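Local coordinates for dimethyl-sulfide monooxygenase (Hyphomicrobium sulfonivorans, PDB 6AK1), which catalyses the FMN-dependent, NADH-driven oxidation of dimethyl sulfide to methanethiol and formaldehyde, the first step in dimethyl sulfide degradation, at residues Ser175-Ala180 and Gly193-Pro198; Leu115-Ser120 and His212-Ser217. One frame throughout, in Å; residues are numbered along the deposited sequence.

Contact 1 of 2, residues Ser175-Ala180 and Gly193-Pro198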
loop_
_atom_site.group_PDB
_atom_site.type_symbol
_atom_site.label_atom_id
_atom_site.label_comp_id
_atom_site.label_asym_id
_atom_site.label_seq_id
_atom_site.Cartn_x
_atom_site.Cartn_y
_atom_site.Cartn_z
ATOM N N SER A 175 11.885 -2.835 -22.700
ATOM C CA SER A 175 12.535 -4.042 -23.200
ATOM C C SER A 175 11.787 -4.651 -24.388
ATOM O O SER A 175 12.412 -5.052 -25.376
ATOM C CB SER A 175 12.687 -5.057 -22.075
ATOM O OG SER A 175 13.375 -6.184 -22.569
ATOM N N TRP A 176 10.458 -4.752 -24.317
ATOM C CA TRP A 176 9.674 -5.225 -25.461
ATOM C C TRP A 176 8.884 -4.059 -26.037
ATOM O O TRP A 176 8.209 -3.341 -25.294
ATOM C CB TRP A 176 8.689 -6.356 -25.116
ATOM C CG TRP A 176 9.257 -7.619 -24.537
ATOM C CD1 TRP A 176 10.260 -7.729 -23.618
ATOM C CD2 TRP A 176 8.826 -8.957 -24.819
ATOM N NE1 TRP A 176 10.489 -9.047 -23.316
ATOM C CE2 TRP A 176 9.627 -9.827 -24.045
ATOM C CE3 TRP A 176 7.844 -9.506 -25.654
ATOM C CZ2 TRP A 176 9.480 -11.218 -24.082
ATOM C CZ3 TRP A 176 7.701 -10.897 -25.700
ATOM C CH2 TRP A 176 8.516 -11.734 -24.920
ATOM N N GLU A 177 8.969 -3.875 -27.349
ATOM C CA GLU A 177 8.128 -2.898 -28.026
ATOM C C GLU A 177 6.692 -3.410 -28.120
ATOM O O GLU A 177 6.430 -4.620 -28.104
ATOM C CB GLU A 177 8.651 -2.602 -29.433
ATOM C CG GLU A 177 10.048 -2.010 -29.486
ATOM C CD GLU A 177 10.589 -1.932 -30.919
ATOM O OE1 GLU A 177 9.810 -1.566 -31.824
ATOM O OE2 GLU A 177 11.780 -2.250 -31.139
ATOM N N ASP A 178 5.764 -2.456 -28.238
ATOM C CA ASP A 178 4.341 -2.770 -28.326
ATOM C C ASP A 178 4.048 -3.848 -29.357
ATOM O O ASP A 178 3.248 -4.752 -29.101
ATOM C CB ASP A 178 3.544 -1.508 -28.656
ATOM C CG ASP A 178 3.345 -0.605 -27.446
ATOM O OD1 ASP A 178 3.853 -0.930 -26.342
ATOM O OD2 ASP A 178 2.669 0.437 -27.598
ATOM N N ASP A 179 4.689 -3.794 -30.523
ATOM C CA ASP A 179 4.334 -4.727 -31.582
ATOM C C ASP A 179 5.336 -5.881 -31.726
ATOM O O ASP A 179 5.343 -6.559 -32.760
ATOM C CB ASP A 179 4.145 -3.974 -32.903
ATOM C CG ASP A 179 5.441 -3.654 -33.580
ATOM O OD1 ASP A 179 6.447 -3.436 -32.864
ATOM O OD2 ASP A 179 5.454 -3.630 -34.834
ATOM N N ALA A 180 6.150 -6.135 -30.692
ATOM C CA ALA A 180 6.990 -7.330 -30.672
ATOM C C ALA A 180 6.150 -8.603 -30.757
ATOM O O ALA A 180 6.406 -9.473 -31.595
ATOM C CB ALA A 180 7.851 -7.345 -29.405
ATOM N N GLY A 193 11.735 -11.210 -32.494
ATOM C CA GLY A 193 12.920 -10.960 -31.690
ATOM C C GLY A 193 13.694 -9.698 -32.047
ATOM O O GLY A 193 14.600 -9.325 -31.294
ATOM N N SER A 194 13.375 -9.039 -33.166
ATOM C CA SER A 194 13.999 -7.754 -33.458
ATOM C C SER A 194 13.303 -6.600 -32.756
ATOM O O SER A 194 13.793 -5.468 -32.827
ATOM C CB SER A 194 14.038 -7.484 -34.970
ATOM O OG SER A 194 12.756 -7.172 -35.483
ATOM N N LYS A 195 12.185 -6.857 -32.081
ATOM C CA LYS A 195 11.497 -5.849 -31.283
ATOM C C LYS A 195 11.619 -6.122 -29.793
ATOM O O LYS A 195 10.902 -5.511 -28.997
ATOM C CB LYS A 195 10.025 -5.769 -31.687
ATOM C CG LYS A 195 9.735 -4.787 -32.812
ATOM C CD LYS A 195 10.241 -5.277 -34.130
ATOM C CE LYS A 195 9.784 -4.347 -35.249
ATOM N NZ LYS A 195 8.306 -4.189 -35.214
ATOM N N VAL A 196 12.484 -7.054 -29.404
ATOM C CA VAL A 196 12.802 -7.332 -28.008
ATOM C C VAL A 196 14.231 -6.867 -27.765
ATOM O O VAL A 196 15.124 -7.146 -28.572
ATOM C CB VAL A 196 12.629 -8.825 -27.687
ATOM C CG1 VAL A 196 13.065 -9.138 -26.246
ATOM C CG2 VAL A 196 11.177 -9.229 -27.912
ATOM N N HIS A 197 14.454 -6.166 -26.657
ATOM C CA HIS A 197 15.701 -5.447 -26.477
ATOM C C HIS A 197 16.326 -5.787 -25.109
ATOM O O HIS A 197 15.661 -5.625 -24.080
ATOM C CB HIS A 197 15.467 -3.930 -26.584
ATOM C CG HIS A 197 14.844 -3.523 -27.886
ATOM N ND1 HIS A 197 15.591 -3.254 -29.017
ATOM C CD2 HIS A 197 13.547 -3.366 -28.245
ATOM C CE1 HIS A 197 14.779 -2.938 -30.013
ATOM N NE2 HIS A 197 13.535 -2.995 -29.572
ATOM N N PRO A 198 17.570 -6.245 -25.089
ATOM C CA PRO A 198 18.306 -6.230 -23.816
ATOM C C PRO A 198 18.365 -4.803 -23.291
ATOM O O PRO A 198 18.567 -3.849 -24.051
ATOM C CB PRO A 198 19.696 -6.776 -24.191
ATOM C CG PRO A 198 19.777 -6.723 -25.692
ATOM C CD PRO A 198 18.369 -6.752 -26.220
#
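A single antiparallel beta bridge, W176 with V196, joins the chain leaving helix 157-174 to the loop that follows the hairpin 181-191. On one side of it H197 N donates to S175 O (2.7 Å); on the other E177 N gives an almost straight bond to K195 O (3.0 Å, 178° at the hydrogen). S175 OG, carried anti to its own backbone N (chi1 -177°), donates to H197 O and so links the two segments a second time at this end.

The bridge pair also meets through its side chains, which run side by side: both methyls of V196 lie over one face of the indole, CG1 4.0 Å from the centroid of the five-membered ring in a CH-pi contact. E177, extended beyond CG, accepts from H197 in a very short bond, NE2 to OE2 2.5 Å. Carboxylate and imidazole are nearly coplanar, 15° apart, and H197 ND1 is engaged by E460 O, so both ring nitrogens are held.

K195 crosses E177 at about a right angle, its CG 3.4 Å from E177 OE1. Bends at chi2 and chi4 then bring NZ to D179, in a salt bridge with OD2 (2.9 Å). D179 belongs to the type I turn E177-A180, which leads into strand 181-184. Bridge and turn thus prolong the antiparallel beta hairpin 181-191 (A180 and D192 are backbone-bonded) on the periphery of the TIM barrel, away from the probable FMN-binding positions.

Contact 2 of 2, residues Leu115-Ser120 and His212-Ser217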
loop_
_atom_site.group_PDB
_atom_site.type_symbol
_atom_site.label_atom_id
_atom_site.label_comp_id
_atom_site.label_asym_id
_atom_site.label_seq_id
_atom_site.Cartn_x
_atom_site.Cartn_y
_atom_site.Cartn_z
ATOM N N LEU A 115 11.531 -9.658 -9.054
ATOM C CA LEU A 115 10.303 -8.983 -8.640
ATOM C C LEU A 115 9.523 -8.503 -9.857
ATOM O O LEU A 115 8.293 -8.607 -9.896
ATOM C CB LEU A 115 10.601 -7.818 -7.681
ATOM C CG LEU A 115 9.336 -7.087 -7.175
ATOM C CD1 LEU A 115 8.302 -8.054 -6.573
ATOM C CD2 LEU A 115 9.686 -5.972 -6.180
ATOM N N ALA A 116 10.234 -8.016 -10.877
ATOM C CA ALA A 116 9.593 -7.580 -12.113
ATOM C C ALA A 116 8.721 -8.677 -12.711
ATOM O O ALA A 116 7.608 -8.408 -13.184
ATOM C CB ALA A 116 10.660 -7.142 -13.121
ATOM N N ARG A 117 9.209 -9.921 -12.701
ATOM C CA ARG A 117 8.427 -11.021 -13.262
ATOM C C ARG A 117 7.232 -11.352 -12.375
ATOM O O ARG A 117 6.138 -11.623 -12.881
ATOM C CB ARG A 117 9.298 -12.269 -13.465
ATOM C CG ARG A 117 8.559 -13.412 -14.154
ATOM C CD ARG A 117 9.420 -14.675 -14.342
ATOM N NE ARG A 117 9.588 -15.404 -13.090
ATOM C CZ ARG A 117 9.611 -16.731 -12.997
ATOM N NH1 ARG A 117 9.479 -17.471 -14.089
ATOM N NH2 ARG A 117 9.761 -17.317 -11.810
ATOM N N ARG A 118 7.417 -11.331 -11.054
ATOM C CA ARG A 118 6.304 -11.667 -10.174
ATOM C C ARG A 118 5.181 -10.648 -10.295
ATOM O O ARG A 118 4.006 -11.015 -10.267
ATOM C CB ARG A 118 6.785 -11.774 -8.725
ATOM C CG ARG A 118 7.853 -12.838 -8.509
ATOM C CD ARG A 118 8.390 -12.810 -7.074
ATOM N NE ARG A 118 7.358 -13.155 -6.125
ATOM C CZ ARG A 118 7.079 -12.490 -5.008
ATOM N NH1 ARG A 118 7.783 -11.427 -4.635
ATOM N NH2 ARG A 118 6.095 -12.932 -4.242
ATOM N N LEU A 119 5.522 -9.360 -10.432
ATOM C CA LEU A 119 4.486 -8.340 -10.573
ATOM C C LEU A 119 3.870 -8.353 -11.969
ATOM O O LEU A 119 2.652 -8.203 -12.099
ATOM C CB LEU A 119 5.055 -6.956 -10.243
ATOM C CG LEU A 119 5.342 -6.734 -8.746
ATOM C CD1 LEU A 119 6.236 -5.542 -8.539
ATOM C CD2 LEU A 119 4.037 -6.579 -7.974
ATOM N N SER A 120 4.691 -8.532 -13.016
ATOM C CA SER A 120 4.158 -8.690 -14.371
ATOM C C SER A 120 3.187 -9.850 -14.434
ATOM O O SER A 120 2.134 -9.748 -15.074
ATOM C CB SER A 120 5.277 -8.937 -15.393
ATOM O OG SER A 120 5.981 -7.766 -15.726
ATOM N N HIS A 212 13.490 -8.452 -20.427
ATOM C CA HIS A 212 12.449 -8.909 -19.517
ATOM C C HIS A 212 11.902 -10.243 -20.010
ATOM O O HIS A 212 11.747 -10.459 -21.214
ATOM C CB HIS A 212 11.351 -7.843 -19.430
ATOM C CG HIS A 212 10.349 -8.064 -18.339
ATOM N ND1 HIS A 212 10.681 -8.577 -17.101
ATOM C CD2 HIS A 212 9.016 -7.821 -18.301
ATOM C CE1 HIS A 212 9.592 -8.646 -16.352
ATOM N NE2 HIS A 212 8.568 -8.194 -17.057
ATOM N N ILE A 213 11.649 -11.160 -19.083
ATOM C CA ILE A 213 11.301 -12.519 -19.482
ATOM C C ILE A 213 9.782 -12.660 -19.610
ATOM O O ILE A 213 9.276 -13.755 -19.869
ATOM C CB ILE A 213 11.919 -13.539 -18.497
ATOM C CG1 ILE A 213 12.158 -14.895 -19.166
ATOM C CG2 ILE A 213 11.078 -13.697 -17.233
ATOM C CD1 ILE A 213 13.051 -15.832 -18.344
ATOM N N CYS A 214 9.046 -11.550 -19.460
ATOM C CA CYS A 214 7.595 -11.512 -19.642
ATOM C C CYS A 214 7.204 -10.618 -20.811
ATOM O O CYS A 214 7.801 -9.552 -21.020
ATOM C CB CYS A 214 6.871 -10.970 -18.401
ATOM S SG CYS A 214 7.262 -11.783 -16.874
ATOM N N GLU A 215 6.143 -11.016 -21.521
ATOM C CA GLU A 215 5.604 -10.166 -22.568
ATOM C C GLU A 215 4.836 -9.005 -21.940
ATOM O O GLU A 215 4.454 -9.071 -20.769
ATOM C CB GLU A 215 4.702 -10.967 -23.512
ATOM C CG GLU A 215 3.328 -11.302 -22.962
ATOM C CD GLU A 215 2.487 -12.108 -23.955
ATOM O OE1 GLU A 215 2.424 -13.346 -23.804
ATOM O OE2 GLU A 215 1.899 -11.500 -24.883
ATOM N N PRO A 216 4.632 -7.917 -22.689
ATOM C CA PRO A 216 3.927 -6.748 -22.133
ATOM C C PRO A 216 2.557 -7.107 -21.579
ATOM O O PRO A 216 1.765 -7.797 -22.224
ATOM C CB PRO A 216 3.817 -5.801 -23.334
ATOM C CG PRO A 216 5.008 -6.116 -24.143
ATOM C CD PRO A 216 5.246 -7.610 -23.995
ATOM N N SER A 217 2.297 -6.646 -20.364
ATOM C CA SER A 217 1.047 -6.837 -19.643
ATOM C C SER A 217 0.138 -5.626 -19.848
ATOM O O SER A 217 0.574 -4.583 -20.345
ATOM C CB SER A 217 1.344 -7.068 -18.153
ATOM O OG SER A 217 2.107 -5.994 -17.597
#
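H212 and S120 make the hydrogen bond between segments 115-120 and 212-217: S120 OG lies at the edge of the imidazole, in its plane, 2.9 Å from NE2, and either group could be the donor. With OG beside its own backbone N (chi1 -77°), the hydroxyl also sits 3.1 Å from A116 O, one turn back along the helix, as a possible second acceptor. Next to this bond A116 CB approaches the ring at CE1 (3.7 Å).

The apolar part of the contact is built by C214 and I213. C214 SG touches both R117 CG (3.4 Å) and S120 CB (3.8 Å). R117, with CG anti to the backbone N (chi1 -175°), runs alongside I213, its CD 3.5 Å from I213 CG2; the aliphatic stem of the arginine does the packing. Within the loop, C214 N lies above the imidazole of H212, over its centre.

Without the imidazole, as with an alanine here, S120 OG is likely to lose its partner across the contact and a gap to open beside A116 CB.

In the next shell, W172 of helix 157-174 meets the H212 ring with planes at about 85° and donates through NE1 to A116 O. Farther along, S217 OG bonds D123 and E215 O is bonded by H124, so two further residues of the same helix grip the loop. The contact thus lays a connecting segment, which leads into barrel strand 223-227, against the outer helix that joins parallel strands 100-106 and 130-135, a beta-alpha-beta unit of the TIM barrel.

In the fold
Contacts 1 and 2 touch directly, their centres 14 Å apart. The two halves of contact 1 both fall, in sequence, between 115-120 and 212-217. Where they touch, W176 NE1 is 2.8 Å from H212 O and S175 OG 3.1 Å from H212 N, both probable hydrogen bonds that hold the H212 backbone from contact 1 while its ring turns an edge to helix 112-126. The indole of W176 also packs on P216, W176 CE3 3.6 Å from P216 CD. The centre of contact 2 lies about 20 Å from the chain centre and that of contact 1 about 31 Å, on the same side, so contact 1 lies farther out than contact 2; neither is at the residues likely to hold the flavin.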